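Local coordinates for protein peptide methionine sulfoxide reductase MSRA (Corynebacterium diphtheriae, PDB 4D7L) that probably repairs oxidised proteins by reducing the S-epimer of methionine sulfoxide back to methionine through thiol-disulfide exchange, at residues C72-E77 against D212-Y217; Y88-F93 against Y207-D212. All blocks are in the same frame, centred on the assembly; numbering follows the deposited sequence.

Interaction 1: C72-E77 against D212-Y217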
ATOM      1  N   CYS A  72      -5.535   5.334   1.045  0.96 16.52           N
ATOM      2  CA  CYS A  72      -6.472   4.424   1.723  0.60 16.15           C
ATOM      3  C   CYS A  72      -6.378   3.018   1.155  0.84 16.03           C
ATOM      4  O   CYS A  72      -6.700   2.785  -0.018  0.98 16.29           O
ATOM      5  CB  CYS A  72      -7.907   4.934   1.592  0.60 22.73           C
ATOM      6  SG  CYS A  72      -9.142   3.716   2.159  0.60 23.65           S
ATOM      7  N   TYR A  73      -5.876   2.074   1.959  1.00 15.79           N
ATOM      8  CA  TYR A  73      -5.646   0.751   1.366  1.00 16.21           C
ATOM      9  C   TYR A  73      -6.919  -0.055   1.004  1.00 14.28           C
ATOM     10  O   TYR A  73      -6.821  -1.054   0.313  1.00 15.59           O
ATOM     11  CB  TYR A  73      -4.690  -0.142   2.178  1.00 15.07           C
ATOM     12  CG  TYR A  73      -4.930  -0.353   3.660  1.00 16.09           C
ATOM     13  CD1 TYR A  73      -6.210  -0.560   4.160  1.00 16.46           C
ATOM     14  CD2 TYR A  73      -3.850  -0.646   4.493  1.00 14.98           C
ATOM     15  CE1 TYR A  73      -6.417  -0.842   5.505  1.00 17.36           C
ATOM     16  CE2 TYR A  73      -4.036  -0.963   5.827  1.00 15.51           C
ATOM     17  CZ  TYR A  73      -5.324  -1.066   6.328  1.00 18.17           C
ATOM     18  OH  TYR A  73      -5.511  -1.401   7.656  1.00 16.82           O
ATOM     19  N   TRP A  74      -8.101   0.310   1.508  1.00 15.04           N
ATOM     20  CA  TRP A  74      -9.301  -0.438   1.135  1.00 17.90           C
ATOM     21  C   TRP A  74      -9.548  -0.334  -0.369  1.00 16.79           C
ATOM     22  O   TRP A  74      -9.777  -1.333  -1.042  1.00 18.69           O
ATOM     23  CB  TRP A  74     -10.529   0.090   1.853  1.00 15.49           C
ATOM     24  CG  TRP A  74     -10.520  -0.056   3.334  1.00 16.82           C
ATOM     25  CD1 TRP A  74      -9.761  -0.910   4.099  1.00 17.37           C
ATOM     26  CD2 TRP A  74     -11.319   0.701   4.231  1.00 17.06           C
ATOM     27  NE1 TRP A  74     -10.062  -0.725   5.443  1.00 17.67           N
ATOM     28  CE2 TRP A  74     -11.019   0.259   5.542  1.00 16.19           C
ATOM     29  CE3 TRP A  74     -12.277   1.711   4.054  1.00 15.27           C
ATOM     30  CZ2 TRP A  74     -11.651   0.788   6.663  1.00 17.92           C
ATOM     31  CZ3 TRP A  74     -12.907   2.245   5.177  1.00 19.17           C
ATOM     32  CH2 TRP A  74     -12.590   1.781   6.463  1.00 21.26           C
ATOM     33  N   GLY A  75      -9.507   0.890  -0.881  1.00 18.06           N
ATOM     34  CA  GLY A  75      -9.744   1.120  -2.296  1.00 15.48           C
ATOM     35  C   GLY A  75      -8.592   0.582  -3.111  1.00 17.21           C
ATOM     36  O   GLY A  75      -8.778   0.041  -4.192  1.00 19.74           O
ATOM     37  N   ALA A  76      -7.384   0.757  -2.591  1.00 15.83           N
ATOM     38  CA  ALA A  76      -6.210   0.272  -3.280  1.00 19.09           C
ATOM     39  C   ALA A  76      -6.225  -1.248  -3.388  1.00 15.33           C
ATOM     40  O   ALA A  76      -5.844  -1.788  -4.415  1.00 17.08           O
ATOM     41  CB  ALA A  76      -4.945   0.748  -2.554  1.00 14.97           C
ATOM     42  N   GLU A  77      -6.662  -1.946  -2.340  1.00 18.43           N
ATOM     43  CA  GLU A  77      -6.635  -3.413  -2.414  1.00 17.46           C
ATOM     44  C   GLU A  77      -7.589  -3.914  -3.495  1.00 16.79           C
ATOM     45  O   GLU A  77      -7.275  -4.856  -4.231  1.00 16.84           O
ATOM     46  CB  GLU A  77      -7.003  -4.080  -1.074  1.00 15.37           C
ATOM     47  CG  GLU A  77      -6.459  -5.549  -1.046  1.00 16.13           C
ATOM     48  CD  GLU A  77      -7.137  -6.484  -0.033  1.00 17.27           C
ATOM     49  OE1 GLU A  77      -7.935  -6.026   0.821  1.00 17.19           O
ATOM     50  OE2 GLU A  77      -6.858  -7.702  -0.089  1.00 19.00           O
ATOM     51  N   ASP A 212      -8.015  -8.899  10.457  1.00 18.32           N
ATOM     52  CA  ASP A 212      -8.872  -9.608   9.496  1.00 17.68           C
ATOM     53  C   ASP A 212      -9.991  -8.753   8.871  1.00 18.82           C
ATOM     54  O   ASP A 212     -10.315  -8.879   7.679  1.00 17.12           O
ATOM     55  CB  ASP A 212      -9.486 -10.829  10.197  1.00 18.93           C
ATOM     56  CG  ASP A 212     -10.389 -11.644   9.277  1.00 34.02           C
ATOM     57  OD1 ASP A 212      -9.876 -12.247   8.304  1.00 38.40           O
ATOM     58  OD2 ASP A 212     -11.610 -11.673   9.535  1.00 35.08           O
ATOM     59  N   GLU A 213     -10.576  -7.878   9.679  1.00 20.07           N
ATOM     60  CA  GLU A 213     -11.669  -7.019   9.235  1.00 20.91           C
ATOM     61  C   GLU A 213     -11.278  -6.141   8.054  1.00 21.26           C
ATOM     62  O   GLU A 213     -12.133  -5.792   7.230  1.00 20.19           O
ATOM     63  CB  GLU A 213     -12.160  -6.122  10.395  1.00 24.39           C
ATOM     64  CG  GLU A 213     -12.905  -6.883  11.482  1.00 40.66           C
ATOM     65  CD  GLU A 213     -11.995  -7.689  12.438  1.00 51.75           C
ATOM     66  OE1 GLU A 213     -10.750  -7.517  12.434  1.00 35.42           O
ATOM     67  OE2 GLU A 213     -12.544  -8.518  13.201  1.00 61.93           O
ATOM     68  N   HIS A 214     -10.005  -5.748   7.982  1.00 16.41           N
ATOM     69  CA  HIS A 214      -9.531  -4.895   6.877  1.00 18.17           C
ATOM     70  C   HIS A 214      -9.312  -5.646   5.561  1.00 17.60           C
ATOM     71  O   HIS A 214      -9.306  -5.036   4.486  1.00 19.72           O
ATOM     72  CB  HIS A 214      -8.210  -4.193   7.268  1.00 18.25           C
ATOM     73  CG  HIS A 214      -8.385  -3.170   8.346  1.00 19.01           C
ATOM     74  ND1 HIS A 214      -8.722  -1.862   8.076  1.00 15.61           N
ATOM     75  CD2 HIS A 214      -8.315  -3.273   9.694  1.00 17.93           C
ATOM     76  CE1 HIS A 214      -8.852  -1.199   9.212  1.00 19.30           C
ATOM     77  NE2 HIS A 214      -8.587  -2.026  10.209  1.00 18.85           N
ATOM     78  N   GLN A 215      -9.085  -6.949   5.647  1.00 16.90           N
ATOM     79  CA  GLN A 215      -8.769  -7.744   4.459  1.00 17.67           C
ATOM     80  C   GLN A 215      -9.989  -7.833   3.573  1.00 18.19           C
ATOM     81  O   GLN A 215     -11.016  -8.320   4.004  1.00 19.02           O
ATOM     82  CB  GLN A 215      -8.284  -9.143   4.866  1.00 16.93           C
ATOM     83  CG  GLN A 215      -7.137  -9.099   5.893  1.00 13.76           C
ATOM     84  CD  GLN A 215      -5.894  -8.368   5.357  1.00 17.64           C
ATOM     85  OE1 GLN A 215      -5.623  -8.406   4.158  1.00 17.95           O
ATOM     86  NE2 GLN A 215      -5.117  -7.735   6.250  1.00 17.99           N
ATOM     87  N   GLN A 216      -9.873  -7.328   2.349  1.00 18.33           N
ATOM     88  CA  GLN A 216     -11.004  -7.250   1.415  1.00 13.85           C
ATOM     89  C   GLN A 216     -12.211  -6.560   2.037  1.00 16.91           C
ATOM     90  O   GLN A 216     -13.354  -6.956   1.817  1.00 21.22           O
ATOM     91  CB  GLN A 216     -11.394  -8.646   0.913  1.00 22.14           C
ATOM     92  CG  GLN A 216     -10.268  -9.368   0.162  1.00 18.32           C
ATOM     93  CD  GLN A 216      -9.406 -10.208   1.087  1.00 17.59           C
ATOM     94  OE1 GLN A 216      -9.901 -11.129   1.734  1.00 19.78           O
ATOM     95  NE2 GLN A 216      -8.116  -9.895   1.155  1.00 17.74           N
ATOM     96  N   TYR A 217     -11.945  -5.515   2.813  1.00 17.91           N
ATOM     97  CA  TYR A 217     -12.999  -4.783   3.507  1.00 18.47           C
ATOM     98  C   TYR A 217     -14.179  -4.392   2.608  1.00 15.78           C
ATOM     99  O   TYR A 217     -15.346  -4.564   2.977  1.00 16.85           O
ATOM    100  CB  TYR A 217     -12.408  -3.512   4.141  1.00 17.53           C
ATOM    101  CG  TYR A 217     -13.439  -2.660   4.833  1.00 18.70           C
ATOM    102  CD1 TYR A 217     -13.947  -3.019   6.071  1.00 21.73           C
ATOM    103  CD2 TYR A 217     -13.899  -1.466   4.249  1.00 22.05           C
ATOM    104  CE1 TYR A 217     -14.899  -2.227   6.713  1.00 23.81           C
ATOM    105  CE2 TYR A 217     -14.851  -0.673   4.885  1.00 20.46           C
ATOM    106  CZ  TYR A 217     -15.345  -1.059   6.116  1.00 22.07           C
ATOM    107  OH  TYR A 217     -16.290  -0.276   6.749  1.00 23.93           O
TER
HETATM  108  O   HOH W   1      -8.963  -3.796   2.050  1.00 15.07           O
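Trp74 lays one face of its indole against the ring of Tyr217. The two make a face-to-face stack, with the Trp74 six-membered ring and the Tyr217 ring 3.9 Å apart between centroids and their planes 24° apart. Tyr217 CB adds a CH-pi contact over the five-membered ring, so the whole indole is engaged on this side. The indole edge is used as well: Trp74 NE1 donates to His214 ND1 at 3.2 Å, nearly straight at 167° and in the indole plane. As acceptor here, ND1 is probably without a proton. Tyr73 closes the aromatic cluster by setting its OH over one face of the His214 imidazole.

Glu77 carries the polar half. With CG anti to the backbone N (chi1 -159°) and the chain extended beyond it, its side chain brings the carboxylate across to Gln216. Glu77 OE1 accepts from Gln216 N and Glu77 OE2 from Gln216 NE2, each at 2.8 Å and each through the syn lone pair. A water bridges Glu77 OE1 and His214 O, while Thr89 bonds to OE2. Several donors thus converge on this buried carboxylate, which would favour its ionised form.

Cys72, the predicted active-site residue, sits at the N-cap position of the helix that starts at Tyr73 and forms a disulfide with Cys226. Gly-Cys-Tyr-Trp here varies the MsrA motif Gly-Cys-Phe-Trp, and the aromatic cluster lies beside that redox centre.

Interaction 2: Y88-F93 against Y207-D212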
ATOM      1  N   TYR A  88      -3.151 -12.899  -5.434  1.00 15.24           N
ATOM      2  CA  TYR A  88      -3.454 -12.724  -4.009  1.00 14.89           C
ATOM      3  C   TYR A  88      -3.153 -11.281  -3.624  1.00 16.78           C
ATOM      4  O   TYR A  88      -2.209 -10.678  -4.155  1.00 20.09           O
ATOM      5  CB  TYR A  88      -2.627 -13.683  -3.140  1.00 18.67           C
ATOM      6  CG  TYR A  88      -2.782 -13.485  -1.636  1.00 18.97           C
ATOM      7  CD1 TYR A  88      -3.880 -14.009  -0.957  1.00 18.65           C
ATOM      8  CD2 TYR A  88      -1.831 -12.769  -0.897  1.00 19.85           C
ATOM      9  CE1 TYR A  88      -4.029 -13.833   0.430  1.00 22.49           C
ATOM     10  CE2 TYR A  88      -1.968 -12.579   0.486  1.00 18.58           C
ATOM     11  CZ  TYR A  88      -3.062 -13.128   1.143  1.00 21.60           C
ATOM     12  OH  TYR A  88      -3.222 -12.954   2.509  1.00 23.21           O
ATOM     13  N   THR A  89      -3.946 -10.725  -2.714  1.00 17.15           N
ATOM     14  CA  THR A  89      -3.610  -9.441  -2.095  1.00 14.06           C
ATOM     15  C   THR A  89      -3.877  -9.476  -0.585  1.00 14.10           C
ATOM     16  O   THR A  89      -4.640 -10.316  -0.099  1.00 17.89           O
ATOM     17  CB  THR A  89      -4.421  -8.253  -2.678  1.00 18.81           C
ATOM     18  OG1 THR A  89      -5.809  -8.426  -2.362  1.00 16.72           O
ATOM     19  CG2 THR A  89      -4.230  -8.126  -4.195  1.00 17.32           C
ATOM     20  N   SER A  90      -3.244  -8.572   0.150  1.00 15.28           N
ATOM     21  CA  SER A  90      -3.641  -8.298   1.538  1.00 15.25           C
ATOM     22  C   SER A  90      -3.343  -6.835   1.825  1.00 13.12           C
ATOM     23  O   SER A  90      -2.690  -6.170   1.016  1.00 15.34           O
ATOM     24  CB  SER A  90      -2.909  -9.215   2.538  1.00 17.68           C
ATOM     25  OG  SER A  90      -1.539  -8.846   2.675  1.00 19.97           O
ATOM     26  N   VAL A  91      -3.840  -6.338   2.950  1.00 14.36           N
ATOM     27  CA  VAL A  91      -3.523  -4.989   3.381  1.00 15.41           C
ATOM     28  C   VAL A  91      -2.841  -4.987   4.730  1.00 15.07           C
ATOM     29  O   VAL A  91      -3.005  -5.898   5.571  1.00 15.03           O
ATOM     30  CB  VAL A  91      -4.775  -4.081   3.456  1.00 13.80           C
ATOM     31  CG1 VAL A  91      -5.331  -3.860   2.044  1.00 14.95           C
ATOM     32  CG2 VAL A  91      -5.843  -4.673   4.387  1.00 13.95           C
ATOM     33  N   GLY A  92      -2.042  -3.958   4.940  1.00 15.32           N
ATOM     34  CA  GLY A  92      -1.282  -3.912   6.164  1.00 15.49           C
ATOM     35  C   GLY A  92      -0.357  -2.720   6.134  1.00 14.18           C
ATOM     36  O   GLY A  92      -0.640  -1.700   5.497  1.00 14.84           O
ATOM     37  N   PHE A  93       0.781  -2.886   6.800  1.00 13.64           N
ATOM     38  CA  PHE A  93       1.635  -1.763   7.176  1.00 16.77           C
ATOM     39  C   PHE A  93       3.101  -2.059   6.909  1.00 17.09           C
ATOM     40  O   PHE A  93       3.602  -3.139   7.249  1.00 13.68           O
ATOM     41  CB  PHE A  93       1.447  -1.453   8.669  1.00 17.83           C
ATOM     42  CG  PHE A  93       0.001  -1.489   9.107  1.00 23.19           C
ATOM     43  CD1 PHE A  93      -0.895  -0.534   8.639  1.00 18.77           C
ATOM     44  CD2 PHE A  93      -0.457  -2.473   9.972  1.00 23.85           C
ATOM     45  CE1 PHE A  93      -2.243  -0.563   9.023  1.00 15.66           C
ATOM     46  CE2 PHE A  93      -1.799  -2.511  10.365  1.00 21.25           C
ATOM     47  CZ  PHE A  93      -2.688  -1.546   9.888  1.00 15.65           C
ATOM     48  N   TYR A 207       6.775  -6.478   6.329  1.00 16.43           N
ATOM     49  CA  TYR A 207       5.392  -6.063   6.140  1.00 18.29           C
ATOM     50  C   TYR A 207       4.526  -6.741   7.191  1.00 17.32           C
ATOM     51  O   TYR A 207       4.715  -7.925   7.477  1.00 18.09           O
ATOM     52  CB  TYR A 207       4.930  -6.441   4.725  1.00 15.57           C
ATOM     53  CG  TYR A 207       3.442  -6.443   4.470  1.00 19.82           C
ATOM     54  CD1 TYR A 207       2.765  -5.247   4.232  1.00 16.91           C
ATOM     55  CD2 TYR A 207       2.722  -7.651   4.378  1.00 15.09           C
ATOM     56  CE1 TYR A 207       1.397  -5.231   3.950  1.00 14.62           C
ATOM     57  CE2 TYR A 207       1.335  -7.645   4.097  1.00 15.27           C
ATOM     58  CZ  TYR A 207       0.698  -6.438   3.875  1.00 17.60           C
ATOM     59  OH  TYR A 207      -0.647  -6.417   3.582  1.00 18.82           O
ATOM     60  N   TYR A 208       3.573  -5.996   7.750  1.00 14.03           N
ATOM     61  CA  TYR A 208       2.707  -6.511   8.810  1.00 18.54           C
ATOM     62  C   TYR A 208       1.261  -6.459   8.368  1.00 14.91           C
ATOM     63  O   TYR A 208       0.771  -5.390   8.015  1.00 18.65           O
ATOM     64  CB  TYR A 208       2.877  -5.679  10.101  1.00 17.52           C
ATOM     65  CG  TYR A 208       4.301  -5.638  10.588  1.00 13.76           C
ATOM     66  CD1 TYR A 208       4.871  -6.758  11.212  1.00 17.13           C
ATOM     67  CD2 TYR A 208       5.082  -4.490  10.427  1.00 17.45           C
ATOM     68  CE1 TYR A 208       6.187  -6.739  11.680  1.00 19.26           C
ATOM     69  CE2 TYR A 208       6.408  -4.469  10.884  1.00 20.60           C
ATOM     70  CZ  TYR A 208       6.946  -5.586  11.507  1.00 20.97           C
ATOM     71  OH  TYR A 208       8.249  -5.548  11.973  1.00 19.53           O
ATOM     72  N   MET A 209       0.578  -7.597   8.384  1.00 16.29           N
ATOM     73  CA  MET A 209      -0.821  -7.609   7.970  1.00 17.98           C
ATOM     74  C   MET A 209      -1.703  -6.886   8.955  1.00 17.69           C
ATOM     75  O   MET A 209      -1.531  -7.038  10.160  1.00 18.37           O
ATOM     76  CB  MET A 209      -1.343  -9.039   7.812  1.00 21.60           C
ATOM     77  CG  MET A 209      -0.722  -9.847   6.710  1.00 25.49           C
ATOM     78  SD  MET A 209      -1.600 -11.436   6.562  1.00 26.21           S
ATOM     79  CE  MET A 209      -3.103 -10.966   5.733  1.00 26.38           C
ATOM     80  N   ALA A 210      -2.685  -6.143   8.435  1.00 16.07           N
ATOM     81  CA  ALA A 210      -3.724  -5.542   9.258  1.00 18.96           C
ATOM     82  C   ALA A 210      -4.701  -6.615   9.757  1.00 20.57           C
ATOM     83  O   ALA A 210      -4.710  -7.731   9.237  1.00 19.29           O
ATOM     84  CB  ALA A 210      -4.468  -4.461   8.457  1.00 17.85           C
ATOM     85  N   GLU A 211      -5.534  -6.254  10.735  1.00 16.76           N
ATOM     86  CA  GLU A 211      -6.569  -7.125  11.268  1.00 17.41           C
ATOM     87  C   GLU A 211      -7.436  -7.741  10.171  1.00 19.21           C
ATOM     88  O   GLU A 211      -7.583  -7.174   9.095  1.00 19.15           O
ATOM     89  CB  GLU A 211      -7.479  -6.330  12.231  1.00 18.63           C
ATOM     90  CG  GLU A 211      -6.794  -5.940  13.567  1.00 19.84           C
ATOM     91  CD  GLU A 211      -5.971  -4.636  13.490  1.00 26.78           C
ATOM     92  OE1 GLU A 211      -5.664  -4.142  12.379  1.00 21.23           O
ATOM     93  OE2 GLU A 211      -5.630  -4.107  14.564  1.00 25.28           O
ATOM     94  N   ASP A 212      -8.015  -8.899  10.457  1.00 18.32           N
ATOM     95  CA  ASP A 212      -8.872  -9.608   9.496  1.00 17.68           C
ATOM     96  C   ASP A 212      -9.991  -8.753   8.871  1.00 18.82           C
ATOM     97  O   ASP A 212     -10.315  -8.879   7.679  1.00 17.12           O
ATOM     98  CB  ASP A 212      -9.486 -10.829  10.197  1.00 18.93           C
ATOM     99  CG  ASP A 212     -10.389 -11.644   9.277  1.00 34.02           C
ATOM    100  OD1 ASP A 212      -9.876 -12.247   8.304  1.00 38.40           O
ATOM    101  OD2 ASP A 212     -11.610 -11.673   9.535  1.00 35.08           O
TER
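Phe93 and Tyr208 pair through backbone bonds in both directions: Phe93 N gives to Tyr208 O at 2.8 Å, and Tyr208 N gives to Phe93 O at 2.9 Å. One step on, Gly92 faces Met209 as a non-hydrogen-bonded antiparallel pair, close enough for Gly92 CA to make a CA-H...O contact with Tyr208 O at 3.1 Å. A third backbone bond runs from Ala210 N to Val91 O at 2.9 Å; Gln215 NE2 is a second donor to that oxygen.

Among side chains the polar link is Tyr207 OH to Ser90 OG, modelled as a 2.7 Å hydrogen bond, though the tyrosine hydroxyl is placed less surely. The Ser90 hydroxyl, between its backbone N and carbonyl carbon (chi1 73°), bonds to Glu118 too.

The apolar contacts are spread along the strand. Phe93 CZ meets Ala210 CB at 3.7 Å, and its ring continues onto Tyr103 and Thr106 of helix 103-107. Met209 bends at its thioether (chi3 76°), and its CE reaches Ser90 CB at 3.6 Å and comes near Tyr88 OH.

Backbone bonds therefore fix the register of this short edge strand, whereas the side chains add mostly apolar packing and a less certain hydroxyl contact at Ser90, whose OG also bonds to Glu118. Cohesion here should depend little on charge pairing between the two segments.

Overall arrangement
From the N terminus, strand 64-69 leads to Cys72 and helix 73-81, and strand 86-94 follows directly. The chain then passes through strand 114-121, helix 128-137, strand 158-161, helix 166-186 and strand 195-198 before returning as strand 208-209. There interaction 2 closes the inner loop, adding an edge strand to the mixed sheet beside 86-94. A few residues later interaction 1 closes the outer loop, bringing the run before helix 217-220 against helix 73-81. Interaction 2 is thus nested within interaction 1; Asp212 belongs to both. Between them, Tyr73 OH packs on Ala210 CB at 3.3 Å and Gln215 OE1 on Ser90 CB, joining sheet, helix and returning loop.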